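Local coordinates for conserved exported protein (Bacteroides fragilis, PDB 3CLW) that is of unknown function but belongs to glycoside hydrolase family 30 and so probably hydrolyses O-glycosidic bonds, at residues A[228-240]-A[246-258]. Residues are numbered along the deposited sequence; the frame is centred on the assembly and turned at random.
Sequences LIPEVGDMKYLFE and KTPDDIIHSMFYK
I251 and I252 open helix 251-256 against L238 of the 3-10 segment 235-238, on the way from strand 226-232 to strand 270-276 in a beta-alpha-beta unit of the TIM-barrel fold. Backbone bonds fix this start. I252 N donates to L238 O (3.0 Å), and I251 N gives Y237 O a weaker bond. Thus carbonyls ending the 3-10 segment take up N-H groups that the helix's first turn cannot satisfy itself. D250 N also donates to F239 O (3.0 Å), but from above the carbonyl plane, at a C=O...N angle of 96°.

Apolar contacts follow. From the strand, the compact ring of P230, after a cis peptide bond, runs antiparallel alongside I251, CG against CG2 (3.5 Å), and V232 CG1 nears I251 CG1. I229 CG1 lies at the edge of the F256 ring, while its side chain crosses that of M255 at about a right angle, CD1 against CE (3.9 Å). From the 3-10 turn, L238 CD2 reaches I251 CB, and the Y237 ring edge, at CE1, meets T247 CG2 (3.8 Å) crosswise. Just beyond, I252, with chi2 extended (169°), carries CD1 to F239 CE1 at 3.7 Å.

At the polar margin, L238 O, already bonded to I252 N, also accepts from a water that donates to D250 OD1 and accepts from H253 N at 2.7 Å.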
loop_
_atom_site.group_PDB
_atom_site.type_symbol
_atom_site.label_atom_id
_atom_site.label_comp_id
_atom_site.label_asym_id
_atom_site.label_seq_id
_atom_site.Cartn_x
_atom_site.Cartn_y
_atom_site.Cartn_z
ATOM N N LEU A 228 5.226 -11.314 5.891
ATOM C CA LEU A 228 3.975 -10.571 5.994
ATOM C C LEU A 228 2.826 -11.312 5.334
ATOM O O LEU A 228 2.918 -11.692 4.162
ATOM C CB LEU A 228 4.109 -9.160 5.367
ATOM C CG LEU A 228 2.816 -8.313 5.415
ATOM C CD1 LEU A 228 2.361 -8.008 6.856
ATOM C CD2 LEU A 228 2.895 -7.025 4.584
ATOM N N ILE A 229 1.738 -11.481 6.092
ATOM C CA ILE A 229 0.513 -12.122 5.611
ATOM C C ILE A 229 -0.659 -11.343 6.195
ATOM O O ILE A 229 -0.464 -10.560 7.094
ATOM C CB ILE A 229 0.473 -13.649 6.037
ATOM C CG1 ILE A 229 0.542 -13.782 7.561
ATOM C CG2 ILE A 229 1.636 -14.414 5.385
ATOM C CD1 ILE A 229 -0.099 -15.024 8.118
ATOM N N PRO A 230 -1.902 -11.616 5.759
ATOM C CA PRO A 230 -2.324 -12.482 4.648
ATOM C C PRO A 230 -2.667 -11.793 3.337
ATOM O O PRO A 230 -2.954 -12.487 2.355
ATOM C CB PRO A 230 -3.570 -13.156 5.214
ATOM C CG PRO A 230 -4.173 -12.071 6.090
ATOM C CD PRO A 230 -3.051 -11.203 6.595
ATOM N N GLU A 231 -2.672 -10.459 3.304
ATOM C CA GLU A 231 -3.011 -9.725 2.061
ATOM C C GLU A 231 -4.401 -10.096 1.541
ATOM O O GLU A 231 -4.619 -10.215 0.310
ATOM C CB GLU A 231 -1.974 -9.966 0.948
ATOM C CG GLU A 231 -0.539 -9.729 1.359
ATOM C CD GLU A 231 -0.053 -8.301 1.095
ATOM O OE1 GLU A 231 1.190 -8.097 1.130
ATOM O OE2 GLU A 231 -0.894 -7.392 0.850
ATOM N N VAL A 232 -5.342 -10.274 2.467
ATOM C CA VAL A 232 -6.737 -10.537 2.061
ATOM C C VAL A 232 -7.352 -9.379 1.237
ATOM O O VAL A 232 -7.150 -8.202 1.545
ATOM C CB VAL A 232 -7.679 -10.960 3.263
ATOM C CG1 VAL A 232 -7.417 -12.457 3.680
ATOM C CG2 VAL A 232 -7.578 -10.024 4.439
ATOM N N GLY A 233 -8.103 -9.730 0.203
ATOM C CA GLY A 233 -8.660 -8.721 -0.698
ATOM C C GLY A 233 -9.692 -7.788 -0.104
ATOM O O GLY A 233 -9.929 -6.697 -0.620
ATOM N N ASP A 234 -10.304 -8.222 0.990
ATOM C CA ASP A 234 -11.393 -7.499 1.647
ATOM C C ASP A 234 -11.155 -7.658 3.146
ATOM O O ASP A 234 -10.880 -8.781 3.622
ATOM C CB ASP A 234 -12.755 -8.090 1.209
ATOM C CG ASP A 234 -13.961 -7.230 1.643
ATOM O OD1 ASP A 234 -13.972 -6.709 2.779
ATOM O OD2 ASP A 234 -14.921 -7.102 0.852
ATOM N N MET A 235 -11.246 -6.552 3.893
ATOM C CA MET A 235 -10.977 -6.586 5.337
ATOM C C MET A 235 -11.978 -7.521 6.084
ATOM O O MET A 235 -11.766 -7.860 7.232
ATOM C CB MET A 235 -10.998 -5.166 5.933
ATOM C CG MET A 235 -9.767 -4.281 5.649
ATOM S SD MET A 235 -10.133 -2.492 5.751
ATOM C CE MET A 235 -8.493 -1.895 6.121
ATOM N N LYS A 236 -13.051 -7.946 5.417
ATOM C CA LYS A 236 -14.083 -8.768 6.093
ATOM C C LYS A 236 -13.539 -10.152 6.408
ATOM O O LYS A 236 -13.939 -10.754 7.379
ATOM C CB LYS A 236 -15.398 -8.849 5.305
ATOM C CG LYS A 236 -15.346 -9.747 4.099
ATOM C CD LYS A 236 -16.614 -9.700 3.286
ATOM C CE LYS A 236 -16.418 -10.514 2.015
ATOM N NZ LYS A 236 -17.675 -10.665 1.193
ATOM N N TYR A 237 -12.578 -10.613 5.607
ATOM C CA TYR A 237 -11.901 -11.885 5.847
ATOM C C TYR A 237 -11.007 -11.878 7.092
ATOM O O TYR A 237 -10.461 -12.902 7.467
ATOM C CB TYR A 237 -11.121 -12.282 4.609
ATOM C CG TYR A 237 -12.014 -12.653 3.460
ATOM C CD1 TYR A 237 -12.574 -13.940 3.369
ATOM C CD2 TYR A 237 -12.318 -11.727 2.456
ATOM C CE1 TYR A 237 -13.404 -14.277 2.306
ATOM C CE2 TYR A 237 -13.130 -12.065 1.404
ATOM C CZ TYR A 237 -13.682 -13.334 1.331
ATOM O OH TYR A 237 -14.498 -13.662 0.262
ATOM N N LEU A 238 -10.836 -10.718 7.715
ATOM C CA LEU A 238 -10.089 -10.660 8.963
ATOM C C LEU A 238 -10.900 -11.241 10.155
ATOM O O LEU A 238 -10.336 -11.554 11.208
ATOM C CB LEU A 238 -9.637 -9.231 9.258
ATOM C CG LEU A 238 -8.581 -8.648 8.283
ATOM C CD1 LEU A 238 -8.150 -7.307 8.717
ATOM C CD2 LEU A 238 -7.362 -9.573 8.104
ATOM N N PHE A 239 -12.208 -11.361 9.950
ATOM C CA PHE A 239 -13.146 -11.917 10.908
ATOM C C PHE A 239 -13.892 -13.084 10.249
ATOM O O PHE A 239 -13.815 -13.268 9.055
ATOM C CB PHE A 239 -14.116 -10.826 11.346
ATOM C CG PHE A 239 -13.467 -9.468 11.518
ATOM C CD1 PHE A 239 -12.783 -9.143 12.688
ATOM C CD2 PHE A 239 -13.546 -8.508 10.507
ATOM C CE1 PHE A 239 -12.194 -7.906 12.845
ATOM C CE2 PHE A 239 -12.946 -7.263 10.672
ATOM C CZ PHE A 239 -12.273 -6.971 11.842
ATOM N N GLU A 240 -14.587 -13.899 11.037
ATOM C CA GLU A 240 -15.264 -15.088 10.501
ATOM C C GLU A 240 -16.514 -14.645 9.770
ATOM O O GLU A 240 -17.273 -13.838 10.311
ATOM C CB GLU A 240 -15.617 -16.059 11.642
ATOM C CG GLU A 240 -16.049 -17.457 11.188
ATOM C CD GLU A 240 -16.269 -18.424 12.369
ATOM O OE1 GLU A 240 -16.622 -17.975 13.487
ATOM O OE2 GLU A 240 -16.080 -19.641 12.182
ATOM N N LYS A 246 -12.706 -24.254 4.080
ATOM C CA LYS A 246 -11.540 -23.844 3.300
ATOM C C LYS A 246 -11.263 -22.323 3.312
ATOM O O LYS A 246 -10.128 -21.910 3.126
ATOM C CB LYS A 246 -11.601 -24.391 1.859
ATOM C CG LYS A 246 -12.667 -23.826 0.970
ATOM C CD LYS A 246 -12.534 -24.416 -0.432
ATOM C CE LYS A 246 -13.464 -23.712 -1.433
ATOM N NZ LYS A 246 -13.604 -24.431 -2.773
ATOM N N THR A 247 -12.301 -21.518 3.556
ATOM C CA THR A 247 -12.207 -20.060 3.497
ATOM C C THR A 247 -11.154 -19.473 4.444
ATOM O O THR A 247 -11.242 -19.669 5.659
ATOM C CB THR A 247 -13.583 -19.405 3.738
ATOM O OG1 THR A 247 -14.494 -19.898 2.763
ATOM C CG2 THR A 247 -13.511 -17.907 3.570
ATOM N N PRO A 248 -10.155 -18.730 3.880
ATOM C CA PRO A 248 -9.202 -18.000 4.723
ATOM C C PRO A 248 -9.828 -16.745 5.317
ATOM O O PRO A 248 -9.317 -15.631 5.124
ATOM C CB PRO A 248 -8.062 -17.665 3.747
ATOM C CG PRO A 248 -8.778 -17.490 2.435
ATOM C CD PRO A 248 -9.863 -18.542 2.440
ATOM N N ASP A 249 -10.940 -16.922 6.026
ATOM C CA ASP A 249 -11.495 -15.866 6.851
ATOM C C ASP A 249 -10.994 -16.057 8.273
ATOM O O ASP A 249 -10.092 -16.879 8.525
ATOM C CB ASP A 249 -13.032 -15.841 6.788
ATOM C CG ASP A 249 -13.679 -17.071 7.444
ATOM O OD1 ASP A 249 -14.923 -17.056 7.602
ATOM O OD2 ASP A 249 -12.956 -18.045 7.787
ATOM N N ASP A 250 -11.557 -15.281 9.189
ATOM C CA ASP A 250 -11.207 -15.362 10.609
ATOM C C ASP A 250 -9.710 -15.219 10.876
ATOM O O ASP A 250 -9.173 -15.810 11.834
ATOM C CB ASP A 250 -11.753 -16.672 11.219
ATOM C CG ASP A 250 -11.739 -16.656 12.729
ATOM O OD1 ASP A 250 -12.080 -15.601 13.296
ATOM O OD2 ASP A 250 -11.355 -17.696 13.347
ATOM N N ILE A 251 -9.037 -14.433 10.024
ATOM C CA ILE A 251 -7.581 -14.262 10.082
ATOM C C ILE A 251 -7.087 -13.796 11.458
ATOM O O ILE A 251 -6.157 -14.377 12.015
ATOM C CB ILE A 251 -7.044 -13.299 8.957
ATOM C CG1 ILE A 251 -7.284 -13.894 7.553
ATOM C CG2 ILE A 251 -5.577 -12.921 9.200
ATOM C CD1 ILE A 251 -6.563 -15.228 7.234
ATOM N N ILE A 252 -7.693 -12.756 12.010
ATOM C CA ILE A 252 -7.189 -12.242 13.269
ATOM C C ILE A 252 -7.154 -13.314 14.379
ATOM O O ILE A 252 -6.105 -13.549 14.968
ATOM C CB ILE A 252 -7.922 -10.950 13.720
ATOM C CG1 ILE A 252 -7.653 -9.813 12.693
ATOM C CG2 ILE A 252 -7.472 -10.564 15.123
ATOM C CD1 ILE A 252 -8.531 -8.541 12.845
ATOM N N HIS A 253 -8.283 -13.978 14.639
ATOM C CA HIS A 253 -8.367 -14.886 15.788
ATOM C C HIS A 253 -7.670 -16.209 15.534
ATOM O O HIS A 253 -7.016 -16.759 16.435
ATOM C CB HIS A 253 -9.816 -15.101 16.258
ATOM C CG HIS A 253 -10.351 -13.963 17.070
ATOM N ND1 HIS A 253 -10.168 -13.868 18.433
ATOM C CD2 HIS A 253 -11.037 -12.853 16.709
ATOM C CE1 HIS A 253 -10.747 -12.772 18.883
ATOM N NE2 HIS A 253 -11.280 -12.136 17.855
ATOM N N SER A 254 -7.785 -16.692 14.307
ATOM C CA SER A 254 -7.247 -17.990 13.959
ATOM C C SER A 254 -5.729 -17.975 13.782
ATOM O O SER A 254 -5.069 -18.967 14.073
ATOM C CB SER A 254 -7.921 -18.492 12.700
ATOM O OG SER A 254 -7.337 -19.704 12.299
ATOM N N MET A 255 -5.188 -16.837 13.330
ATOM C CA MET A 255 -3.761 -16.702 12.970
ATOM C C MET A 255 -2.974 -15.785 13.914
ATOM O O MET A 255 -1.773 -15.998 14.118
ATOM C CB MET A 255 -3.576 -16.263 11.491
ATOM C CG MET A 255 -4.173 -17.250 10.436
ATOM S SD MET A 255 -3.591 -17.236 8.710
ATOM C CE MET A 255 -2.138 -18.229 8.918
ATOM N N PHE A 256 -3.635 -14.774 14.481
ATOM C CA PHE A 256 -2.928 -13.772 15.267
ATOM C C PHE A 256 -3.377 -13.677 16.747
ATOM O O PHE A 256 -3.145 -12.662 17.415
ATOM C CB PHE A 256 -2.967 -12.413 14.544
ATOM C CG PHE A 256 -2.167 -12.387 13.241
ATOM C CD1 PHE A 256 -2.756 -12.736 12.033
ATOM C CD2 PHE A 256 -0.811 -12.022 13.244
ATOM C CE1 PHE A 256 -2.005 -12.706 10.837
ATOM C CE2 PHE A 256 -0.061 -11.986 12.060
ATOM C CZ PHE A 256 -0.650 -12.336 10.860
ATOM N N TYR A 257 -4.014 -14.746 17.236
ATOM C CA TYR A 257 -4.177 -15.016 18.682
ATOM C C TYR A 257 -3.352 -16.246 19.039
ATOM O O TYR A 257 -3.130 -17.120 18.205
ATOM C CB TYR A 257 -5.646 -15.239 19.055
ATOM C CG TYR A 257 -6.388 -13.965 19.369
ATOM C CD1 TYR A 257 -6.993 -13.774 20.626
ATOM C CD2 TYR A 257 -6.485 -12.945 18.424
ATOM C CE1 TYR A 257 -7.680 -12.588 20.929
ATOM C CE2 TYR A 257 -7.148 -11.774 18.706
ATOM C CZ TYR A 257 -7.750 -11.584 19.961
ATOM O OH TYR A 257 -8.416 -10.402 20.231
ATOM N N LYS A 258 -2.887 -16.321 20.273
ATOM C CA LYS A 258 -1.913 -17.349 20.608
ATOM C C LYS A 258 -2.537 -18.728 20.655
ATOM O O LYS A 258 -1.847 -19.721 20.461
ATOM C CB LYS A 258 -1.115 -16.994 21.871
ATOM C CG LYS A 258 -1.444 -17.743 23.125
ATOM C CD LYS A 258 -0.504 -17.281 24.270
ATOM C CE LYS A 258 -0.754 -18.066 25.598
ATOM N NZ LYS A 258 -1.902 -17.515 26.397
HETATM O O HOH W 1 -10.655 -13.070 13.641
#